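Local coordinates for protein glycosyltransferase (duf1792) (Streptococcus sanguinis, PDB 5V4A) that binds UDP through the GT-D-fold, C-terminal domain of a larger glycosyltransferase that probably glycosylates a serine-rich repeat cell-wall protein, at residues 168-173 and 261-266; 148-153 and 250-255; 71-76 and 86-91; 25-30 and 113-118. All coordinates share one frame; numbering follows the deposited sequence.

Interaction 1: 168-173 and 261-266. With UDP (uridine-5'-diphosphate), chain C.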
# COMPACT_ATOMS: atom_id res chain seq x y z
N ARG A 168 -1.69 -12.21 -21.69
CA ARG A 168 -0.54 -11.45 -22.16
C ARG A 168 -0.53 -11.37 -23.68
O ARG A 168 -0.80 -12.35 -24.39
CB ARG A 168 0.84 -12.04 -21.68
CG ARG A 168 0.89 -12.50 -20.23
CD ARG A 168 2.26 -13.07 -19.81
NE ARG A 168 2.37 -13.26 -18.36
CZ ARG A 168 3.22 -12.63 -17.54
NH1 ARG A 168 4.08 -11.73 -18.00
NH2 ARG A 168 3.20 -12.90 -16.23
N ILE A 169 -0.20 -10.17 -24.16
CA ILE A 169 0.09 -9.88 -25.55
C ILE A 169 1.60 -9.69 -25.62
O ILE A 169 2.12 -8.75 -25.00
CB ILE A 169 -0.62 -8.60 -26.02
CG1 ILE A 169 -2.14 -8.69 -25.85
CG2 ILE A 169 -0.23 -8.25 -27.46
CD1 ILE A 169 -2.83 -9.66 -26.73
N ILE A 170 2.29 -10.57 -26.33
CA ILE A 170 3.76 -10.57 -26.40
C ILE A 170 4.21 -9.81 -27.66
O ILE A 170 3.76 -10.12 -28.77
CB ILE A 170 4.32 -12.00 -26.42
CG1 ILE A 170 3.94 -12.78 -25.16
CG2 ILE A 170 5.83 -11.95 -26.57
CD1 ILE A 170 4.11 -12.04 -23.83
N CYS A 171 5.12 -8.85 -27.47
CA CYS A 171 5.54 -7.89 -28.49
C CYS A 171 7.02 -8.04 -28.78
O CYS A 171 7.69 -8.82 -28.09
CB CYS A 171 5.23 -6.48 -27.99
SG CYS A 171 3.50 -6.27 -27.57
N PRO A 172 7.59 -7.34 -29.78
CA PRO A 172 9.05 -7.35 -29.93
C PRO A 172 9.73 -6.81 -28.68
O PRO A 172 9.29 -5.81 -28.09
CB PRO A 172 9.29 -6.44 -31.14
CG PRO A 172 8.05 -6.54 -31.94
CD PRO A 172 6.94 -6.66 -30.92
N SER A 173 10.82 -7.47 -28.29
CA SER A 173 11.62 -7.04 -27.14
C SER A 173 12.35 -5.73 -27.39
O SER A 173 12.77 -5.07 -26.43
CB SER A 173 12.62 -8.14 -26.76
OG SER A 173 13.50 -8.40 -27.84
N GLN A 261 5.04 -22.77 -17.29
CA GLN A 261 3.78 -23.21 -17.87
C GLN A 261 2.64 -22.25 -17.60
O GLN A 261 1.71 -22.17 -18.40
CB GLN A 261 3.42 -24.60 -17.35
CG GLN A 261 4.29 -25.70 -17.92
CD GLN A 261 4.13 -25.83 -19.42
OE1 GLN A 261 5.11 -25.84 -20.17
NE2 GLN A 261 2.88 -25.92 -19.87
N ALA A 262 2.67 -21.52 -16.48
CA ALA A 262 1.66 -20.48 -16.27
C ALA A 262 1.82 -19.36 -17.29
O ALA A 262 0.84 -18.92 -17.90
CB ALA A 262 1.73 -19.94 -14.84
N TYR A 263 3.06 -18.91 -17.50
CA TYR A 263 3.33 -17.87 -18.49
C TYR A 263 2.85 -18.32 -19.87
O TYR A 263 2.13 -17.59 -20.55
CB TYR A 263 4.83 -17.54 -18.51
CG TYR A 263 5.27 -16.63 -19.65
CD1 TYR A 263 5.82 -17.16 -20.81
CD2 TYR A 263 5.19 -15.25 -19.53
CE1 TYR A 263 6.23 -16.34 -21.85
CE2 TYR A 263 5.60 -14.42 -20.57
CZ TYR A 263 6.12 -14.97 -21.71
OH TYR A 263 6.55 -14.15 -22.73
N ASP A 264 3.25 -19.54 -20.28
CA ASP A 264 2.86 -20.04 -21.59
C ASP A 264 1.35 -20.00 -21.78
O ASP A 264 0.86 -19.58 -22.83
CB ASP A 264 3.33 -21.48 -21.78
CG ASP A 264 4.83 -21.61 -21.95
OD1 ASP A 264 5.49 -20.57 -22.20
OD2 ASP A 264 5.34 -22.75 -21.86
N SER A 265 0.61 -20.41 -20.76
CA SER A 265 -0.84 -20.49 -20.84
C SER A 265 -1.51 -19.12 -20.82
O SER A 265 -2.71 -19.05 -21.07
CB SER A 265 -1.39 -21.32 -19.67
OG SER A 265 -1.30 -20.62 -18.44
N GLN A 266 -0.79 -18.07 -20.46
CA GLN A 266 -1.39 -16.75 -20.39
C GLN A 266 -1.28 -16.00 -21.70
O GLN A 266 -1.92 -14.95 -21.86
CB GLN A 266 -0.76 -15.91 -19.28
CG GLN A 266 -1.12 -16.37 -17.87
CD GLN A 266 -0.09 -15.95 -16.84
OE1 GLN A 266 0.83 -15.18 -17.14
NE2 GLN A 266 -0.24 -16.44 -15.61
N1 UDP C . 10.76 -3.23 -24.00
C2 UDP C . 10.18 -4.09 -24.89
N3 UDP C . 10.23 -3.70 -26.20
C4 UDP C . 10.80 -2.55 -26.71
C5 UDP C . 11.37 -1.69 -25.72
C6 UDP C . 11.33 -2.04 -24.42
O2 UDP C . 9.65 -5.14 -24.55
O4 UDP C . 10.75 -2.32 -27.93
C1' UDP C . 10.67 -3.57 -22.56
C2' UDP C . 11.94 -4.06 -21.86
O2' UDP C . 12.21 -5.42 -22.18
C3' UDP C . 11.54 -3.83 -20.39
C4' UDP C . 10.59 -2.61 -20.45
O4' UDP C . 10.31 -2.40 -21.85
O3' UDP C . 10.81 -4.91 -19.84
C5' UDP C . 11.10 -1.34 -19.82
O5' UDP C . 10.24 -0.21 -20.07
PA UDP C . 10.67 1.25 -19.62
O1A UDP C . 11.87 1.74 -20.42
O2A UDP C . 9.44 2.08 -19.65
O3A UDP C . 11.19 1.06 -18.08
PB UDP C . 11.49 2.06 -16.88
O1B UDP C . 11.09 3.42 -17.47
O2B UDP C . 13.02 1.97 -16.72
O3B UDP C . 10.70 1.71 -15.65
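R168 and Q266 carry the polar half of this contact, joining strand 168-171 to helix 261-266. R168 NE donates to Q266 OE1 over 2.7 Å, almost straight at 173°, and close to the line of the carbonyl bond. OE1, beside the guanidinium edge and with its amide nearly coplanar with that group, also takes a weak bond from R168 NH2 at 3.4 Å. An extended glutamine suits this place because its carbonyl can reach the guanidinium edge without adding charge. The backbones join too: R168 N gives a bond of 2.8 Å to Q266 O. R168 NH1 makes a salt bridge to E147 and NH2 bonds S153 O, which together fix the rotation of the buried guanidinium.

Packing supplies the rest. Y263, with CG turned away from its backbone N (chi1 171°), brings CD2 over one face of the R168 guanidinium, 3.6 Å from R168 NE, the two planes being 57° apart. Farther out on the ring, I170 CD1 approaches Y263 OH at 3.4 Å, an apolar branch packing against the phenol end.

Beyond the strand's end P172 O accepts a hydrogen bond from UDP N3 (3.0 Å), a contact with the uracil N-H. A parallel strand leading into a nucleotide-binding loop at its C-terminal end is characteristic of Rossmann-like glycosyltransferase folds such as GT-D.

Interaction 2: 148-153 and 250-255. With UDP (uridine-5'-diphosphate), chain C.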
# COMPACT_ATOMS: atom_id res chain seq x y z
N GLY A 148 7.30 -7.11 -23.89
CA GLY A 148 8.18 -7.72 -24.87
C GLY A 148 8.53 -9.18 -24.56
O GLY A 148 8.26 -9.72 -23.48
N LEU A 149 9.16 -9.81 -25.56
CA LEU A 149 9.45 -11.24 -25.50
C LEU A 149 10.31 -11.59 -24.28
O LEU A 149 10.10 -12.63 -23.65
CB LEU A 149 10.14 -11.68 -26.79
CG LEU A 149 10.46 -13.17 -26.90
CD1 LEU A 149 9.18 -14.00 -26.74
CD2 LEU A 149 11.19 -13.49 -28.20
N THR A 150 11.28 -10.74 -23.95
CA THR A 150 12.22 -11.03 -22.85
C THR A 150 11.78 -10.45 -21.52
O THR A 150 12.40 -10.76 -20.50
CB THR A 150 13.62 -10.51 -23.20
OG1 THR A 150 13.59 -9.08 -23.33
CG2 THR A 150 14.16 -11.16 -24.47
N SER A 151 10.72 -9.64 -21.51
CA SER A 151 10.25 -8.98 -20.30
C SER A 151 9.89 -10.00 -19.21
O SER A 151 10.39 -9.92 -18.09
CB SER A 151 9.04 -8.11 -20.64
OG SER A 151 9.43 -6.92 -21.31
N ARG A 152 9.01 -10.95 -19.55
CA ARG A 152 8.58 -12.03 -18.66
C ARG A 152 8.26 -11.50 -17.25
O ARG A 152 8.61 -12.09 -16.23
CB ARG A 152 9.65 -13.14 -18.65
CG ARG A 152 9.77 -13.76 -20.06
CD ARG A 152 10.88 -14.81 -20.24
NE ARG A 152 10.61 -16.08 -19.59
CZ ARG A 152 9.93 -17.08 -20.14
NH1 ARG A 152 9.43 -16.94 -21.35
NH2 ARG A 152 9.76 -18.21 -19.47
N SER A 153 7.53 -10.38 -17.21
CA SER A 153 7.19 -9.75 -15.94
C SER A 153 6.40 -10.71 -15.06
O SER A 153 5.43 -11.33 -15.50
CB SER A 153 6.40 -8.47 -16.21
OG SER A 153 7.21 -7.56 -16.94
N ASN A 250 20.28 -3.73 -21.38
CA ASN A 250 19.18 -3.59 -22.33
C ASN A 250 19.47 -4.22 -23.69
O ASN A 250 18.57 -4.27 -24.53
CB ASN A 250 18.81 -2.11 -22.49
CG ASN A 250 18.15 -1.55 -21.23
OD1 ASN A 250 17.66 -2.30 -20.38
ND2 ASN A 250 18.12 -0.23 -21.12
N PHE A 251 20.69 -4.70 -23.92
CA PHE A 251 20.94 -5.40 -25.18
C PHE A 251 20.34 -6.80 -25.16
O PHE A 251 20.11 -7.38 -26.22
CB PHE A 251 22.45 -5.47 -25.46
CG PHE A 251 22.80 -5.84 -26.88
CD1 PHE A 251 22.59 -4.95 -27.93
CD2 PHE A 251 23.31 -7.09 -27.17
CE1 PHE A 251 22.93 -5.31 -29.24
CE2 PHE A 251 23.65 -7.45 -28.47
CZ PHE A 251 23.45 -6.56 -29.51
N ASP A 252 20.02 -7.32 -23.96
CA ASP A 252 19.41 -8.63 -23.78
C ASP A 252 20.32 -9.77 -24.24
O ASP A 252 19.83 -10.81 -24.69
CB ASP A 252 18.05 -8.76 -24.48
CG ASP A 252 16.94 -8.02 -23.77
OD1 ASP A 252 17.07 -7.80 -22.55
OD2 ASP A 252 15.91 -7.71 -24.42
N GLN A 253 21.62 -9.62 -24.07
CA GLN A 253 22.52 -10.74 -24.29
C GLN A 253 22.42 -11.75 -23.15
O GLN A 253 22.00 -11.43 -22.03
CB GLN A 253 23.96 -10.25 -24.43
CG GLN A 253 24.70 -10.04 -23.11
CD GLN A 253 24.36 -8.74 -22.39
OE1 GLN A 253 23.64 -7.88 -22.91
NE2 GLN A 253 24.86 -8.61 -21.16
N ASP A 254 22.78 -13.00 -23.45
CA ASP A 254 22.90 -14.05 -22.43
C ASP A 254 21.59 -14.24 -21.65
O ASP A 254 21.54 -14.11 -20.42
CB ASP A 254 24.07 -13.76 -21.49
CG ASP A 254 25.41 -13.77 -22.22
OD1 ASP A 254 25.58 -14.67 -23.06
OD2 ASP A 254 26.27 -12.90 -21.97
N ILE A 255 20.53 -14.57 -22.38
CA ILE A 255 19.23 -14.86 -21.79
C ILE A 255 18.76 -16.22 -22.31
O ILE A 255 18.63 -16.42 -23.52
CB ILE A 255 18.20 -13.76 -22.14
CG1 ILE A 255 18.54 -12.47 -21.39
CG2 ILE A 255 16.78 -14.23 -21.84
CD1 ILE A 255 17.63 -11.32 -21.75
N1 UDP C . 10.76 -3.23 -24.00
C2 UDP C . 10.18 -4.09 -24.89
N3 UDP C . 10.23 -3.70 -26.20
C4 UDP C . 10.80 -2.55 -26.71
C5 UDP C . 11.37 -1.69 -25.72
C6 UDP C . 11.33 -2.04 -24.42
O2 UDP C . 9.65 -5.14 -24.55
O4 UDP C . 10.75 -2.32 -27.93
C1' UDP C . 10.67 -3.57 -22.56
C2' UDP C . 11.94 -4.06 -21.86
O2' UDP C . 12.21 -5.42 -22.18
C3' UDP C . 11.54 -3.83 -20.39
C4' UDP C . 10.59 -2.61 -20.45
O4' UDP C . 10.31 -2.40 -21.85
O3' UDP C . 10.81 -4.91 -19.84
C5' UDP C . 11.10 -1.34 -19.82
O5' UDP C . 10.24 -0.21 -20.07
PA UDP C . 10.67 1.25 -19.62
O1A UDP C . 11.87 1.74 -20.42
O2A UDP C . 9.44 2.08 -19.65
O3A UDP C . 11.19 1.06 -18.08
PB UDP C . 11.49 2.06 -16.88
O1B UDP C . 11.09 3.42 -17.47
O2B UDP C . 13.02 1.97 -16.72
O3B UDP C . 10.70 1.71 -15.65
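T150 meets D252 with its hydroxyl and I255 with its CB, both partners coming from the loop 250-255. The hydroxyl does the polar work: T150 OG1 donates to D252 OD2 over 2.9 Å, meeting the carboxylate from above its plane, 55° out of it. With chi1 at 64°, OG1 sits between the backbone N and the carbonyl carbon, which sends it toward the aspartate and leaves CG2 beside the backbone N. Threonine suits the spot because it offers a donor and an apolar surface at once; the latter is used by I255, whose CD1 lies 4.3 Å from T150 CB in a loose apolar touch.

D252 works with both oxygens. While OD2 takes the threonine, OD1 is hydrogen-bonded to ND1 of H245, a UDP-binding residue, so the carboxylate links the 148-153 loop to the imidazole and probably helps orient it. A backbone bond between T150 and H245 reinforces the link.

The same short loop takes part in holding the nucleoside. S151 OG and UDP O3' share a hydrogen bond of 2.8 Å. S151 N bonds G148 O at 3.2 Å, closing the turn that presents the serine to the ribose. G148 CA comes within 3.0 Å of UDP O2 at the rim of the uracil, where a side chain would collide with that oxygen.

A tight turn following strand 142-148, with a glycine at the uracil O2 edge and a serine at the ribose, forms part of the nucleoside side of this UDP pocket, and 250-255 is tied to it through D252.

Interaction 3: 71-76 and 86-91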
# COMPACT_ATOMS: atom_id res chain seq x y z
N PRO A 71 11.15 12.04 -14.45
CA PRO A 71 12.07 11.63 -13.39
C PRO A 71 12.12 12.68 -12.28
O PRO A 71 12.13 13.89 -12.54
CB PRO A 71 13.42 11.49 -14.11
CG PRO A 71 13.27 12.20 -15.40
CD PRO A 71 11.82 12.18 -15.76
N ASP A 72 12.07 12.21 -11.03
CA ASP A 72 12.10 13.08 -9.85
C ASP A 72 13.56 13.43 -9.53
O ASP A 72 14.14 13.00 -8.53
CB ASP A 72 11.38 12.38 -8.70
CG ASP A 72 11.19 13.27 -7.48
OD1 ASP A 72 11.67 14.43 -7.50
OD2 ASP A 72 10.56 12.82 -6.50
N VAL A 73 14.14 14.26 -10.40
CA VAL A 73 15.58 14.52 -10.35
C VAL A 73 15.90 16.01 -10.33
O VAL A 73 17.06 16.40 -10.16
CB VAL A 73 16.30 13.85 -11.54
CG1 VAL A 73 16.04 12.35 -11.55
CG2 VAL A 73 15.86 14.48 -12.85
N PHE A 74 14.89 16.85 -10.48
CA PHE A 74 15.16 18.28 -10.53
C PHE A 74 15.41 18.87 -9.14
O PHE A 74 15.69 20.07 -9.04
CB PHE A 74 14.01 19.00 -11.23
CG PHE A 74 13.70 18.42 -12.58
CD1 PHE A 74 14.48 18.72 -13.68
CD2 PHE A 74 12.65 17.53 -12.73
CE1 PHE A 74 14.20 18.17 -14.93
CE2 PHE A 74 12.36 16.97 -13.97
CZ PHE A 74 13.14 17.29 -15.07
N THR A 75 15.34 18.05 -8.10
CA THR A 75 15.61 18.50 -6.74
C THR A 75 16.00 17.29 -5.91
O THR A 75 15.77 16.14 -6.31
CB THR A 75 14.41 19.21 -6.13
OG1 THR A 75 14.81 19.87 -4.92
CG2 THR A 75 13.31 18.20 -5.79
N GLY A 76 16.58 17.55 -4.74
CA GLY A 76 16.86 16.54 -3.74
C GLY A 76 17.45 15.23 -4.24
O GLY A 76 16.95 14.15 -3.92
N ASN A 86 25.34 10.78 -9.85
CA ASN A 86 26.33 11.13 -10.87
C ASN A 86 25.72 11.10 -12.27
O ASN A 86 26.08 11.93 -13.12
CB ASN A 86 27.53 10.18 -10.78
CG ASN A 86 28.40 10.46 -9.56
OD1 ASN A 86 28.56 11.60 -9.14
ND2 ASN A 86 28.94 9.40 -8.97
N PHE A 87 24.81 10.17 -12.53
CA PHE A 87 24.22 10.08 -13.86
C PHE A 87 23.34 11.29 -14.17
O PHE A 87 23.49 11.92 -15.22
CB PHE A 87 23.39 8.80 -14.02
CG PHE A 87 22.52 8.82 -15.25
CD1 PHE A 87 23.07 8.63 -16.51
CD2 PHE A 87 21.16 9.07 -15.14
CE1 PHE A 87 22.26 8.68 -17.65
CE2 PHE A 87 20.35 9.10 -16.28
CZ PHE A 87 20.90 8.91 -17.53
N TRP A 88 22.39 11.60 -13.28
CA TRP A 88 21.48 12.70 -13.54
C TRP A 88 22.20 14.04 -13.50
O TRP A 88 21.97 14.91 -14.35
CB TRP A 88 20.33 12.69 -12.53
CG TRP A 88 19.45 11.49 -12.63
CD1 TRP A 88 19.35 10.47 -11.74
CD2 TRP A 88 18.51 11.20 -13.67
NE1 TRP A 88 18.43 9.55 -12.17
CE2 TRP A 88 17.89 9.98 -13.35
CE3 TRP A 88 18.13 11.85 -14.85
CZ2 TRP A 88 16.92 9.39 -14.16
CZ3 TRP A 88 17.16 11.26 -15.65
CH2 TRP A 88 16.57 10.05 -15.31
N SER A 89 23.08 14.23 -12.51
CA SER A 89 23.62 15.55 -12.22
C SER A 89 24.82 15.92 -13.08
O SER A 89 25.09 17.11 -13.26
CB SER A 89 24.01 15.64 -10.74
OG SER A 89 25.09 16.52 -10.53
N LEU A 90 25.53 14.93 -13.62
CA LEU A 90 26.70 15.20 -14.44
C LEU A 90 26.55 14.71 -15.88
O LEU A 90 27.41 15.03 -16.71
CB LEU A 90 27.95 14.57 -13.81
CG LEU A 90 28.24 15.04 -12.38
CD1 LEU A 90 29.48 14.37 -11.84
CD2 LEU A 90 28.40 16.55 -12.36
N ASN A 91 25.50 13.96 -16.19
CA ASN A 91 25.30 13.40 -17.53
C ASN A 91 23.97 13.83 -18.13
O ASN A 91 23.96 14.46 -19.20
CB ASN A 91 25.43 11.87 -17.47
CG ASN A 91 25.58 11.25 -18.84
OD1 ASN A 91 25.75 11.94 -19.84
ND2 ASN A 91 25.56 9.91 -18.88
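V73 lays its CG1 methyl over one face of the W88 indole, 3.5 Å from the centroid of the five-membered ring and only 10° off the ring normal, a well-centred CH-pi contact. CG1 points there because it stands beside the backbone N, anti to the carbonyl carbon (chi1 -58°). A compact branched valine suits the place, since one methyl can sit squarely on the indole while the other, CG2, reaches W88 CE3 at 4.0 Å. P71 adds a second contact at the six-membered ring: its CB approaches W88 CH2 at 3.7 Å, and its CG reaches the same carbon at 3.9 Å, the puckered pyrrolidine meeting it obliquely and the two side chains crossing at about a right angle.

The next shell holds these groups in place. On the opposite face of the indole, F87 of the same helix directs its ring edge, CD2 lying 3.7 Å above the plane, so the tryptophan is sandwiched between an aliphatic methyl and an aromatic edge. H92 meets the indole edge-to-face as well. Behind V73, the loop is pinched into an inverse gamma turn centred on D72, with a weak V73 N to P71 O bond of 3.0 Å. D72, whose CB is directed away from 86-91, forms a salt bridge with R79. F113 packs on both P71 and V73, and L93 on V73.

No hydrogen bond crosses between the segments; the contact is built from dispersion and CH-pi attraction. Shape rather than polar direction therefore seats the loop after strand 66-70 against helix 82-103.

Interaction 4: 25-30 and 113-118. With UDP (uridine-5'-diphosphate), chain C.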
# COMPACT_ATOMS: atom_id res chain seq x y z
N VAL A 25 -1.54 5.96 -16.34
CA VAL A 25 -0.27 6.63 -16.09
C VAL A 25 0.69 6.39 -17.24
O VAL A 25 0.75 5.29 -17.80
CB VAL A 25 0.37 6.17 -14.76
CG1 VAL A 25 0.72 4.70 -14.81
CG2 VAL A 25 1.60 7.00 -14.48
N VAL A 26 1.44 7.45 -17.59
CA VAL A 26 2.55 7.40 -18.54
C VAL A 26 3.76 8.06 -17.88
O VAL A 26 3.64 9.14 -17.29
CB VAL A 26 2.26 8.08 -19.89
CG1 VAL A 26 1.38 7.22 -20.73
CG2 VAL A 26 1.70 9.53 -19.75
N ARG A 27 4.92 7.41 -17.99
CA ARG A 27 6.14 7.87 -17.34
C ARG A 27 7.18 8.12 -18.41
O ARG A 27 7.32 7.33 -19.35
CB ARG A 27 6.66 6.83 -16.33
CG ARG A 27 5.60 6.06 -15.58
CD ARG A 27 6.19 4.83 -14.86
NE ARG A 27 6.56 3.88 -15.90
CZ ARG A 27 7.79 3.74 -16.37
NH1 ARG A 27 8.80 4.42 -15.82
NH2 ARG A 27 8.02 2.89 -17.38
N PHE A 28 7.93 9.20 -18.28
CA PHE A 28 9.01 9.49 -19.21
C PHE A 28 10.31 9.50 -18.44
O PHE A 28 10.42 10.16 -17.41
CB PHE A 28 8.79 10.83 -19.91
CG PHE A 28 7.64 10.81 -20.85
CD1 PHE A 28 6.37 11.17 -20.42
CD2 PHE A 28 7.83 10.40 -22.16
CE1 PHE A 28 5.30 11.13 -21.30
CE2 PHE A 28 6.78 10.35 -23.04
CZ PHE A 28 5.50 10.72 -22.61
N GLY A 29 11.29 8.73 -18.93
CA GLY A 29 12.59 8.69 -18.32
C GLY A 29 13.68 9.17 -19.26
O GLY A 29 13.39 9.82 -20.27
N ASP A 30 14.93 8.83 -18.94
CA ASP A 30 16.06 9.33 -19.71
C ASP A 30 16.08 8.77 -21.13
O ASP A 30 16.55 9.45 -22.05
CB ASP A 30 17.36 9.02 -18.97
CG ASP A 30 17.44 7.57 -18.53
OD1 ASP A 30 16.61 7.14 -17.70
OD2 ASP A 30 18.34 6.85 -19.02
N PHE A 113 9.68 7.27 -11.34
CA PHE A 113 10.26 6.24 -10.49
C PHE A 113 9.20 5.44 -9.72
O PHE A 113 9.57 4.70 -8.81
CB PHE A 113 11.27 6.87 -9.52
CG PHE A 113 12.38 7.66 -10.20
CD1 PHE A 113 12.82 7.32 -11.47
CD2 PHE A 113 12.98 8.73 -9.56
CE1 PHE A 113 13.83 8.05 -12.09
CE2 PHE A 113 14.01 9.45 -10.16
CZ PHE A 113 14.42 9.11 -11.43
N ILE A 114 7.90 5.56 -10.05
CA ILE A 114 6.94 4.62 -9.47
C ILE A 114 7.21 3.21 -9.96
O ILE A 114 6.82 2.24 -9.30
CB ILE A 114 5.48 5.04 -9.78
CG1 ILE A 114 5.23 5.11 -11.30
CG2 ILE A 114 5.14 6.35 -9.08
CD1 ILE A 114 3.75 5.13 -11.66
N SER A 115 7.80 3.08 -11.14
CA SER A 115 8.36 1.83 -11.64
C SER A 115 9.72 1.47 -11.03
O SER A 115 10.16 0.32 -11.19
CB SER A 115 8.46 1.87 -13.17
OG SER A 115 9.57 2.63 -13.54
N ARG A 116 10.45 2.43 -10.47
CA ARG A 116 11.85 2.24 -10.06
C ARG A 116 12.01 2.46 -8.55
O ARG A 116 12.72 3.37 -8.12
CB ARG A 116 12.78 3.17 -10.83
CG ARG A 116 12.57 3.21 -12.36
CD ARG A 116 12.82 1.84 -13.00
NE ARG A 116 14.10 1.28 -12.56
CZ ARG A 116 15.14 1.02 -13.36
NH1 ARG A 116 15.06 1.25 -14.68
NH2 ARG A 116 16.26 0.51 -12.86
N PRO A 117 11.38 1.64 -7.74
CA PRO A 117 11.26 2.00 -6.32
C PRO A 117 12.26 1.32 -5.39
O PRO A 117 11.96 1.19 -4.19
CB PRO A 117 9.83 1.57 -5.99
CG PRO A 117 9.43 0.57 -7.06
CD PRO A 117 10.57 0.45 -8.05
N TYR A 118 13.43 0.91 -5.87
CA TYR A 118 14.34 0.18 -4.99
C TYR A 118 15.83 0.41 -5.24
O TYR A 118 16.49 1.08 -4.43
CB TYR A 118 14.03 -1.32 -5.05
CG TYR A 118 14.97 -2.13 -4.20
CD1 TYR A 118 14.84 -2.16 -2.81
CD2 TYR A 118 16.03 -2.83 -4.77
CE1 TYR A 118 15.72 -2.88 -2.03
CE2 TYR A 118 16.92 -3.57 -3.99
CZ TYR A 118 16.76 -3.59 -2.62
OH TYR A 118 17.65 -4.32 -1.84
N1 UDP C . 10.76 -3.23 -24.00
C2 UDP C . 10.18 -4.09 -24.89
N3 UDP C . 10.23 -3.70 -26.20
C4 UDP C . 10.80 -2.55 -26.71
C5 UDP C . 11.37 -1.69 -25.72
C6 UDP C . 11.33 -2.04 -24.42
O2 UDP C . 9.65 -5.14 -24.55
O4 UDP C . 10.75 -2.32 -27.93
C1' UDP C . 10.67 -3.57 -22.56
C2' UDP C . 11.94 -4.06 -21.86
O2' UDP C . 12.21 -5.42 -22.18
C3' UDP C . 11.54 -3.83 -20.39
C4' UDP C . 10.59 -2.61 -20.45
O4' UDP C . 10.31 -2.40 -21.85
O3' UDP C . 10.81 -4.91 -19.84
C5' UDP C . 11.10 -1.34 -19.82
O5' UDP C . 10.24 -0.21 -20.07
PA UDP C . 10.67 1.25 -19.62
O1A UDP C . 11.87 1.74 -20.42
O2A UDP C . 9.44 2.08 -19.65
O3A UDP C . 11.19 1.06 -18.08
PB UDP C . 11.49 2.06 -16.88
O1B UDP C . 11.09 3.42 -17.47
O2B UDP C . 13.02 1.97 -16.72
O3B UDP C . 10.70 1.71 -15.65
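S115 OG donates to UDP O3B at 2.6 Å while lying over one face of the R27 guanidinium. It stands only 3.0 Å from R27 NH1, but the angle is too poor for a hydrogen bond. Its OG sits between the backbone N and carbonyl carbon (chi1 78°), aimed at the terminal phosphate. A serine fits here, being small enough to reach that phosphate while lying over the arginine's face.

R27 grips the diphosphate along its edge. Both NH1 and NH2 donate to UDP O1B, at 3.0 and 3.1 Å, and NH2 adds a weak bond to O2A of the other phosphate at 2.8 Å. The chain, bent at chi3, is braced by a salt bridge from NH2 to D220 and a bond from NH1 to T112 O. R116 completes the set: NH1 bonds UDP O2B at 3.0 Å in the plane of its guanidinium, while E227 and E248 secure its other nitrogens. Several positive groups around one anion suit a diphosphate, whose charge they probably offset.

Behind the pocket, V25 CG2 and I114 CD1 meet tip to tip at 4.0 Å, and I114 CG1 packs 3.7 Å from R27 CD. L18 of helix 11-21 covers both V25 and I114, and R116 leans on W230 of helix 224-233. Strand 24-27 pairs with strand 66-70 through V26 and F28, while V25 bonds the backbone of A218 and D220; the loop 113-118 follows strand 110-111.

How the interactions relate
Interactions 4 and 3 belong to the N-terminal half, around the three-stranded parallel sheet; the segments of interaction 3 fall within the chain between 25-30 and 113-118. The segments of interactions 1 and 2 alternate later in the chain, around the five-stranded parallel sheet. Interactions 1 and 2 have centres about 13 Å apart and touch through R168 and S153; interactions 3 and 4, centres about 14 Å apart, touch where F113 packs on P71 and V73. Interactions 1 and 3 have centres about 35 Å apart, on opposite sides of the chain's centre. UDP bridges the two halves: 1 and 2 hold uracil and ribose, while interaction 3 does not touch UDP and packs against interaction 4, which holds the diphosphate.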